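Local coordinates for VgrG protein (Vibrio cholerae, PDB 4DTH) that binds ATP and magnesium through its actin cross-linking domain and, as its toxin family implies, probably joins G-actin subunits to one another, at residues Ala12-Phe20 and Glu90-Met98; Ser24-Leu34 and Ile166-Val177. All blocks are in the same frame, centred on the assembly; numbering follows the deposited sequence.

Overall arrangement
Both contacts contribute to the ATP site of the actin cross-linking domain. Their centres lie about 14 Å apart, and they touch. Along the chain the segments alternate: 12-20, then 24-34, then 90-98, then 166-177. Strand 24-30 of contact 2 lies between strand 85-97, which contact 1 uses, and strand 173-180. It pairs antiparallel with both. Backbone bonding between N29 and L91, and a bond from I27 N to S93 OG, tie contact 2 to contact 1. Contact 1 adds the loop that packs against the nucleotide. Contact 2 supplies ligands for both magnesium ions and a serine for the adenine. Together they contact base and ribose and give some of the metal ligands.

Contact 1: Ala12-Phe20 and Glu90-Met98; sequences ATPDFPTHF and ELVSYPCEM. With ATP (adenosine-5'-triphosphate), chain B.
F16 turns the edge of its ring toward the face of Y94, and its CD1 also packs on P95 CD at 3.5 Å. The aromatic pair is an offset edge-to-face one, with the planes at 77° and the centroids 5.7 Å apart. CZ of F16 meets V92 CG1 at the ring edge. ATP C8 lies over one face of the same ring, 3.8 Å above the plane and offset toward the rim. The F16 CE2 edge faces the alpha-phosphate, with ATP O2A in the ring plane. The chi1 of F16 (-69°) sets CG beside its own backbone N, opposite the carbonyl carbon, and from there the ring reaches P95 and the nucleotide.

Y94 gives its hydroxyl hydrogen to the backbone carbonyl of P14, Y94 OH to P14 O 2.8 Å. The donor is tilted 23° from the carbonyl plane. P17 CD comes to the edge of the Y94 ring, and it also lies 4.1 Å from P95 CD. Further along, F20 crosses P95 at about a right angle, with F20 CE2 3.8 Å from P95 CG. F20 CD1 rests against CG of E97.

P95 touches the protein and the nucleotide at once: its CG is 3.5 Å from ATP C5. S93 O accepts a hydrogen bond from ATP O2' at 2.6 Å, while S93 OG is bonded to I27 N. Together F16, F20, V92, S93 and P95 form part of the ATP pocket, where a loop and a strand end pack against adenine and ribose.

Contact 2: Ser24-Leu34 and Ile166-Val177; sequences SIGIENELAGL and ITMTPSGQQATV. With MG (magnesium ion), chain D; MG (magnesium ion), chain E; ATP (adenosine-5'-triphosphate), chain B; SO4 (sulfate ion), chain I.
E28 reaches from the sheet toward the magnesium ions and crosses Q174 obliquely. Its CB packs near E90. CG lies 3.6 Å from ATP O3'. At the tip, E28 OE2 binds the magnesium ion of chain E at 2.6 Å, a site E28 shares with E90. E28 OE1 accepts a hydrogen bond from a water that also joins T176 OG1 and ATP O3', and it lies 3.6 Å from CB of Q174. The Q174 amide stands at 79° to the carboxylate. Its chain bends at chi2 (96°), which carries Q174 OE1 to the magnesium ion of chain D at 2.5 Å. E28 and E351 belong to the chain D site as well; E28 OE1 lies 2.9 Å from that ion.

The backbones carry these groups as antiparallel neighbours in a beta sheet. G26 with T176 and E28 with Q174 are hydrogen-bonded pairs. I25 with V177, I27 with A175 and N29 with Q173 are non-hydrogen-bonded pairs. E30 N also bonds G172 O. G26 has no side chain, and its CA approaches ATP O2' closely, at 3.1 Å. Two residues earlier, S24 OG donates to ATP N1 at 2.6 Å, a direct bond to the adenine.

On the face away from the metals, I25 CD1 packs on V177 CG2, and I25 also touches M98 and Y362. Further along, A32 and T167 bond each other through both backbone N-H groups. L31 spans two partners there: CD1 meets I166 CG2, and CD2 meets M168 CE. I166 CD1 packs against L34 CD2 at 3.8 Å, and F118 of helix 101-124 touches both residues.

Contact 1: Ala12-Phe20 and Glu90-Met98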
# COMPACT_ATOMS: atom_id res chain seq x y z
N ALA A 12 19.71 6.35 8.24
CA ALA A 12 18.36 6.85 8.44
C ALA A 12 17.62 7.19 7.12
O ALA A 12 17.88 8.24 6.51
CB ALA A 12 18.39 8.06 9.36
N THR A 13 16.70 6.28 6.68
CA THR A 13 15.89 6.53 5.49
C THR A 13 14.78 7.49 5.95
O THR A 13 14.12 7.20 6.96
CB THR A 13 15.25 5.27 4.87
OG1 THR A 13 14.64 4.47 5.88
CG2 THR A 13 16.20 4.46 4.05
N PRO A 14 14.59 8.65 5.27
CA PRO A 14 13.53 9.57 5.71
C PRO A 14 12.16 8.93 5.65
O PRO A 14 11.91 8.05 4.82
CB PRO A 14 13.64 10.74 4.73
CG PRO A 14 14.99 10.63 4.12
CD PRO A 14 15.27 9.17 4.07
N ASP A 15 11.28 9.34 6.57
CA ASP A 15 9.91 8.86 6.60
C ASP A 15 9.16 9.55 5.49
O ASP A 15 9.54 10.65 5.07
CB ASP A 15 9.24 9.18 7.94
CG ASP A 15 9.72 8.30 9.06
OD1 ASP A 15 9.47 7.06 8.99
OD2 ASP A 15 10.31 8.83 10.03
N PHE A 16 8.07 8.92 5.06
CA PHE A 16 7.22 9.51 4.05
C PHE A 16 6.67 10.84 4.54
O PHE A 16 6.19 10.91 5.69
CB PHE A 16 6.00 8.61 3.78
CG PHE A 16 6.27 7.29 3.09
CD1 PHE A 16 7.11 7.22 1.99
CD2 PHE A 16 5.63 6.13 3.51
CE1 PHE A 16 7.32 6.01 1.32
CE2 PHE A 16 5.85 4.91 2.85
CZ PHE A 16 6.70 4.86 1.76
N PRO A 17 6.61 11.86 3.66
CA PRO A 17 5.85 13.06 4.02
C PRO A 17 4.39 12.59 4.25
O PRO A 17 3.95 11.60 3.64
CB PRO A 17 5.93 13.95 2.77
CG PRO A 17 6.35 13.05 1.67
CD PRO A 17 7.06 11.89 2.24
N THR A 18 3.68 13.24 5.18
CA THR A 18 2.32 12.84 5.53
C THR A 18 1.28 13.80 4.96
O THR A 18 0.13 13.41 4.76
CB THR A 18 2.17 12.75 7.06
OG1 THR A 18 2.57 14.00 7.63
CG2 THR A 18 2.96 11.61 7.67
N HIS A 19 1.67 15.07 4.72
CA HIS A 19 0.75 16.09 4.23
C HIS A 19 0.90 16.49 2.77
O HIS A 19 2.01 16.77 2.31
CB HIS A 19 0.79 17.35 5.12
CG HIS A 19 -0.31 18.32 4.80
ND1 HIS A 19 -1.57 18.20 5.36
CD2 HIS A 19 -0.33 19.33 3.90
CE1 HIS A 19 -2.29 19.17 4.83
NE2 HIS A 19 -1.59 19.87 3.94
N PHE A 20 -0.23 16.58 2.06
CA PHE A 20 -0.32 17.05 0.68
C PHE A 20 -1.46 18.04 0.53
O PHE A 20 -2.48 17.88 1.20
CB PHE A 20 -0.44 15.89 -0.33
CG PHE A 20 0.86 15.12 -0.39
CD1 PHE A 20 1.92 15.57 -1.19
CD2 PHE A 20 1.06 14.00 0.40
CE1 PHE A 20 3.15 14.89 -1.20
CE2 PHE A 20 2.30 13.32 0.39
CZ PHE A 20 3.32 13.76 -0.41
N GLU A 90 12.13 -4.21 -3.95
CA GLU A 90 11.00 -3.40 -4.34
C GLU A 90 11.34 -1.92 -4.16
O GLU A 90 11.80 -1.52 -3.08
CB GLU A 90 9.76 -3.78 -3.54
CG GLU A 90 8.51 -3.01 -3.96
CD GLU A 90 7.30 -3.34 -3.12
OE1 GLU A 90 7.43 -3.34 -1.88
OE2 GLU A 90 6.22 -3.57 -3.70
N LEU A 91 11.12 -1.13 -5.21
CA LEU A 91 11.35 0.32 -5.17
C LEU A 91 10.02 0.96 -4.81
O LEU A 91 9.01 0.70 -5.47
CB LEU A 91 11.90 0.85 -6.51
CG LEU A 91 13.14 0.13 -7.10
CD1 LEU A 91 13.66 0.87 -8.32
CD2 LEU A 91 14.25 -0.04 -6.05
N VAL A 92 10.01 1.71 -3.70
CA VAL A 92 8.79 2.30 -3.13
C VAL A 92 8.93 3.81 -3.14
O VAL A 92 9.77 4.36 -2.42
CB VAL A 92 8.52 1.74 -1.70
CG1 VAL A 92 7.25 2.35 -1.10
CG2 VAL A 92 8.41 0.21 -1.70
N SER A 93 8.13 4.50 -3.97
CA SER A 93 8.29 5.95 -4.05
C SER A 93 7.86 6.70 -2.80
O SER A 93 7.01 6.21 -2.05
CB SER A 93 7.54 6.51 -5.26
OG SER A 93 6.13 6.55 -5.05
N TYR A 94 8.46 7.88 -2.59
CA TYR A 94 8.01 8.83 -1.58
C TYR A 94 6.80 9.47 -2.28
O TYR A 94 6.91 9.81 -3.47
CB TYR A 94 9.09 9.88 -1.28
CG TYR A 94 10.13 9.34 -0.33
CD1 TYR A 94 11.20 8.58 -0.80
CD2 TYR A 94 10.01 9.51 1.05
CE1 TYR A 94 12.15 8.04 0.07
CE2 TYR A 94 10.95 8.97 1.93
CZ TYR A 94 12.02 8.24 1.43
OH TYR A 94 12.94 7.69 2.29
N PRO A 95 5.62 9.53 -1.65
CA PRO A 95 4.45 10.09 -2.35
C PRO A 95 4.65 11.52 -2.84
O PRO A 95 5.48 12.26 -2.29
CB PRO A 95 3.34 10.01 -1.31
CG PRO A 95 4.07 10.02 0.02
CD PRO A 95 5.26 9.16 -0.26
N CYS A 96 3.90 11.89 -3.88
CA CYS A 96 3.92 13.24 -4.44
C CYS A 96 2.50 13.64 -4.79
O CYS A 96 1.59 12.81 -4.72
CB CYS A 96 4.85 13.33 -5.65
SG CYS A 96 4.33 12.36 -7.09
N GLU A 97 2.29 14.92 -5.13
CA GLU A 97 0.98 15.38 -5.55
C GLU A 97 0.65 14.71 -6.88
O GLU A 97 1.52 14.60 -7.74
CB GLU A 97 0.96 16.91 -5.70
CG GLU A 97 1.31 17.63 -4.41
CD GLU A 97 1.60 19.12 -4.54
OE1 GLU A 97 2.34 19.65 -3.68
OE2 GLU A 97 1.08 19.75 -5.48
N MET A 98 -0.59 14.21 -7.02
CA MET A 98 -1.05 13.51 -8.22
C MET A 98 -0.92 14.32 -9.50
O MET A 98 -0.65 13.75 -10.55
CB MET A 98 -2.50 13.06 -8.06
CG MET A 98 -2.62 11.73 -7.46
SD MET A 98 -4.26 11.03 -7.73
CE MET A 98 -4.00 10.15 -9.23
PG ATP B . 1.24 -3.42 3.14
O1G ATP B . 0.27 -3.40 2.00
O2G ATP B . 0.53 -3.18 4.45
O3G ATP B . 1.98 -4.72 3.23
PB ATP B . 3.45 -1.63 3.57
O1B ATP B . 3.18 -1.51 5.02
O2B ATP B . 4.66 -2.52 3.39
O3B ATP B . 2.28 -2.23 2.88
PA ATP B . 3.11 1.15 3.16
O1A ATP B . 2.02 1.02 4.14
O2A ATP B . 4.15 2.11 3.74
O3A ATP B . 3.74 -0.18 2.94
O5' ATP B . 2.51 1.71 1.78
C5' ATP B . 3.46 2.15 0.80
C4' ATP B . 2.81 2.80 -0.39
O4' ATP B . 1.96 3.90 0.05
C3' ATP B . 3.80 3.41 -1.37
O3' ATP B . 3.36 3.32 -2.73
C2' ATP B . 3.86 4.86 -0.90
O2' ATP B . 4.41 5.76 -1.85
C1' ATP B . 2.39 5.08 -0.62
N9 ATP B . 2.04 6.25 0.19
C8 ATP B . 2.47 6.53 1.46
N7 ATP B . 1.99 7.66 1.94
C5 ATP B . 1.19 8.15 0.92
C6 ATP B . 0.39 9.30 0.79
N6 ATP B . 0.24 10.21 1.76
N1 ATP B . -0.29 9.47 -0.36
C2 ATP B . -0.17 8.55 -1.33
N3 ATP B . 0.55 7.43 -1.33
C4 ATP B . 1.22 7.28 -0.17

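Contact 2: Ser24-Leu34 and Ile166-Val177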
# COMPACT_ATOMS: atom_id res chain seq x y z
N SER A 24 -2.79 12.67 -3.47
CA SER A 24 -1.41 12.21 -3.57
C SER A 24 -1.29 10.82 -4.17
O SER A 24 -2.26 10.05 -4.16
CB SER A 24 -0.75 12.24 -2.19
OG SER A 24 -1.54 11.49 -1.29
N ILE A 25 -0.09 10.48 -4.67
CA ILE A 25 0.14 9.17 -5.25
C ILE A 25 1.53 8.65 -4.89
O ILE A 25 2.50 9.40 -4.89
CB ILE A 25 -0.12 9.15 -6.79
CG1 ILE A 25 -0.06 7.72 -7.39
CG2 ILE A 25 0.80 10.13 -7.56
CD1 ILE A 25 -0.92 7.49 -8.60
N GLY A 26 1.57 7.36 -4.61
CA GLY A 26 2.79 6.61 -4.35
C GLY A 26 2.80 5.37 -5.22
O GLY A 26 1.73 4.93 -5.66
N ILE A 27 3.99 4.84 -5.52
CA ILE A 27 4.10 3.66 -6.37
C ILE A 27 5.02 2.62 -5.73
O ILE A 27 5.93 2.98 -4.97
CB ILE A 27 4.51 3.97 -7.85
CG1 ILE A 27 5.94 4.61 -7.92
CG2 ILE A 27 3.45 4.82 -8.58
CD1 ILE A 27 6.57 4.69 -9.35
N GLU A 28 4.77 1.34 -6.03
CA GLU A 28 5.54 0.19 -5.56
C GLU A 28 5.95 -0.55 -6.79
O GLU A 28 5.12 -0.78 -7.68
CB GLU A 28 4.73 -0.70 -4.62
CG GLU A 28 4.44 -0.06 -3.28
CD GLU A 28 3.36 -0.77 -2.49
OE1 GLU A 28 2.20 -0.83 -2.96
OE2 GLU A 28 3.68 -1.27 -1.39
N ASN A 29 7.23 -0.89 -6.89
CA ASN A 29 7.77 -1.47 -8.11
C ASN A 29 8.78 -2.57 -7.80
O ASN A 29 9.94 -2.28 -7.47
CB ASN A 29 8.42 -0.29 -8.86
CG ASN A 29 8.96 -0.56 -10.23
OD1 ASN A 29 9.87 0.13 -10.69
ND2 ASN A 29 8.37 -1.51 -10.92
N GLU A 30 8.34 -3.83 -7.91
CA GLU A 30 9.20 -4.98 -7.65
C GLU A 30 10.09 -5.24 -8.86
O GLU A 30 9.61 -5.29 -9.99
CB GLU A 30 8.37 -6.22 -7.28
CG GLU A 30 9.16 -7.36 -6.67
CD GLU A 30 8.35 -8.63 -6.44
OE1 GLU A 30 8.85 -9.51 -5.70
OE2 GLU A 30 7.23 -8.74 -6.98
N LEU A 31 11.39 -5.37 -8.63
CA LEU A 31 12.34 -5.58 -9.72
C LEU A 31 12.54 -7.05 -10.04
O LEU A 31 12.44 -7.90 -9.15
CB LEU A 31 13.70 -4.95 -9.37
CG LEU A 31 13.74 -3.46 -9.03
CD1 LEU A 31 15.13 -3.03 -8.73
CD2 LEU A 31 13.15 -2.58 -10.16
N ALA A 32 12.82 -7.36 -11.32
CA ALA A 32 13.16 -8.71 -11.76
C ALA A 32 14.62 -8.71 -12.18
O ALA A 32 15.13 -7.70 -12.68
CB ALA A 32 12.28 -9.13 -12.93
N GLY A 33 15.28 -9.84 -11.97
CA GLY A 33 16.66 -10.04 -12.40
C GLY A 33 17.69 -10.09 -11.30
O GLY A 33 18.86 -10.37 -11.58
N LEU A 34 17.30 -9.76 -10.06
CA LEU A 34 18.22 -9.75 -8.93
C LEU A 34 17.51 -9.99 -7.61
O LEU A 34 16.27 -9.98 -7.55
CB LEU A 34 19.04 -8.42 -8.86
CG LEU A 34 18.28 -7.08 -8.69
CD1 LEU A 34 17.78 -6.89 -7.27
CD2 LEU A 34 19.18 -5.92 -8.94
N ILE A 166 18.13 -5.61 -15.49
CA ILE A 166 17.21 -5.42 -14.37
C ILE A 166 15.98 -4.72 -14.92
O ILE A 166 16.08 -3.67 -15.55
CB ILE A 166 17.87 -4.71 -13.17
CG1 ILE A 166 19.12 -5.51 -12.68
CG2 ILE A 166 16.87 -4.47 -12.02
CD1 ILE A 166 18.93 -7.05 -12.51
N THR A 167 14.81 -5.36 -14.73
CA THR A 167 13.56 -4.93 -15.33
C THR A 167 12.41 -4.73 -14.36
O THR A 167 12.48 -5.11 -13.20
CB THR A 167 13.15 -5.93 -16.45
OG1 THR A 167 12.98 -7.23 -15.87
CG2 THR A 167 14.18 -5.98 -17.62
N MET A 168 11.34 -4.12 -14.87
CA MET A 168 10.10 -3.88 -14.14
C MET A 168 8.93 -4.27 -15.06
O MET A 168 9.09 -4.27 -16.28
CB MET A 168 10.00 -2.44 -13.62
CG MET A 168 10.58 -1.42 -14.55
SD MET A 168 10.98 0.14 -13.77
CE MET A 168 12.62 -0.16 -13.14
N THR A 169 7.80 -4.69 -14.47
CA THR A 169 6.64 -5.17 -15.24
C THR A 169 5.32 -4.85 -14.51
O THR A 169 5.35 -4.78 -13.28
CB THR A 169 6.84 -6.67 -15.56
OG1 THR A 169 6.00 -7.09 -16.64
CG2 THR A 169 6.70 -7.59 -14.34
N PRO A 170 4.16 -4.69 -15.21
CA PRO A 170 2.90 -4.38 -14.49
C PRO A 170 2.56 -5.32 -13.34
O PRO A 170 2.09 -4.83 -12.31
CB PRO A 170 1.84 -4.40 -15.59
CG PRO A 170 2.60 -3.99 -16.82
CD PRO A 170 3.92 -4.70 -16.67
N SER A 171 2.84 -6.64 -13.47
CA SER A 171 2.60 -7.60 -12.39
C SER A 171 3.44 -7.33 -11.13
O SER A 171 3.09 -7.83 -10.06
CB SER A 171 2.74 -9.05 -12.87
OG SER A 171 4.08 -9.41 -13.18
N GLY A 172 4.52 -6.56 -11.26
CA GLY A 172 5.34 -6.19 -10.10
C GLY A 172 5.01 -4.80 -9.60
O GLY A 172 5.68 -4.29 -8.70
N GLN A 173 3.96 -4.17 -10.16
CA GLN A 173 3.62 -2.79 -9.85
C GLN A 173 2.27 -2.54 -9.19
O GLN A 173 1.25 -3.11 -9.60
CB GLN A 173 3.74 -1.93 -11.11
CG GLN A 173 5.17 -1.85 -11.64
CD GLN A 173 5.32 -1.11 -12.95
OE1 GLN A 173 4.42 -1.06 -13.79
NE2 GLN A 173 6.51 -0.57 -13.17
N GLN A 174 2.27 -1.62 -8.22
CA GLN A 174 1.06 -1.11 -7.57
C GLN A 174 1.15 0.39 -7.48
O GLN A 174 2.24 0.96 -7.57
CB GLN A 174 0.86 -1.68 -6.16
CG GLN A 174 0.32 -3.10 -6.13
CD GLN A 174 1.44 -4.08 -5.99
OE1 GLN A 174 2.20 -4.06 -5.02
NE2 GLN A 174 1.59 -4.93 -6.99
N ALA A 175 0.00 1.04 -7.28
CA ALA A 175 -0.07 2.47 -7.04
C ALA A 175 -1.00 2.67 -5.85
O ALA A 175 -1.97 1.93 -5.69
CB ALA A 175 -0.63 3.19 -8.26
N THR A 176 -0.68 3.67 -5.01
CA THR A 176 -1.47 4.04 -3.85
C THR A 176 -1.88 5.49 -4.01
O THR A 176 -1.03 6.35 -4.22
CB THR A 176 -0.74 3.71 -2.54
OG1 THR A 176 -0.56 2.29 -2.47
CG2 THR A 176 -1.51 4.18 -1.30
N VAL A 177 -3.19 5.76 -3.93
CA VAL A 177 -3.76 7.10 -4.07
C VAL A 177 -4.31 7.54 -2.72
O VAL A 177 -5.03 6.78 -2.07
CB VAL A 177 -4.85 7.12 -5.19
CG1 VAL A 177 -5.66 8.42 -5.18
CG2 VAL A 177 -4.23 6.88 -6.57
MG MG D . 1.55 -3.60 -2.64
MG MG E . 5.79 -1.79 -0.03
PG ATP B . 1.24 -3.42 3.14
O1G ATP B . 0.27 -3.40 2.00
O2G ATP B . 0.53 -3.18 4.45
O3G ATP B . 1.98 -4.72 3.23
PB ATP B . 3.45 -1.63 3.57
O1B ATP B . 3.18 -1.51 5.02
O2B ATP B . 4.66 -2.52 3.39
O3B ATP B . 2.28 -2.23 2.88
PA ATP B . 3.11 1.15 3.16
O1A ATP B . 2.02 1.02 4.14
O2A ATP B . 4.15 2.11 3.74
O3A ATP B . 3.74 -0.18 2.94
O5' ATP B . 2.51 1.71 1.78
C5' ATP B . 3.46 2.15 0.80
C4' ATP B . 2.81 2.80 -0.39
O4' ATP B . 1.96 3.90 0.05
C3' ATP B . 3.80 3.41 -1.37
O3' ATP B . 3.36 3.32 -2.73
C2' ATP B . 3.86 4.86 -0.90
O2' ATP B . 4.41 5.76 -1.85
C1' ATP B . 2.39 5.08 -0.62
N9 ATP B . 2.04 6.25 0.19
C8 ATP B . 2.47 6.53 1.46
N7 ATP B . 1.99 7.66 1.94
C5 ATP B . 1.19 8.15 0.92
C6 ATP B . 0.39 9.30 0.79
N6 ATP B . 0.24 10.21 1.76
N1 ATP B . -0.29 9.47 -0.36
C2 ATP B . -0.17 8.55 -1.33
N3 ATP B . 0.55 7.43 -1.33
C4 ATP B . 1.22 7.28 -0.17
S SO4 I . 2.69 -8.74 -16.70
O1 SO4 I . 1.42 -8.00 -16.55
O2 SO4 I . 3.17 -8.57 -18.08
O3 SO4 I . 3.69 -8.20 -15.78
O4 SO4 I . 2.47 -10.16 -16.42
O HOH W 1 1.56 1.54 -4.12
O HOH W 2 7.85 -4.05 -11.63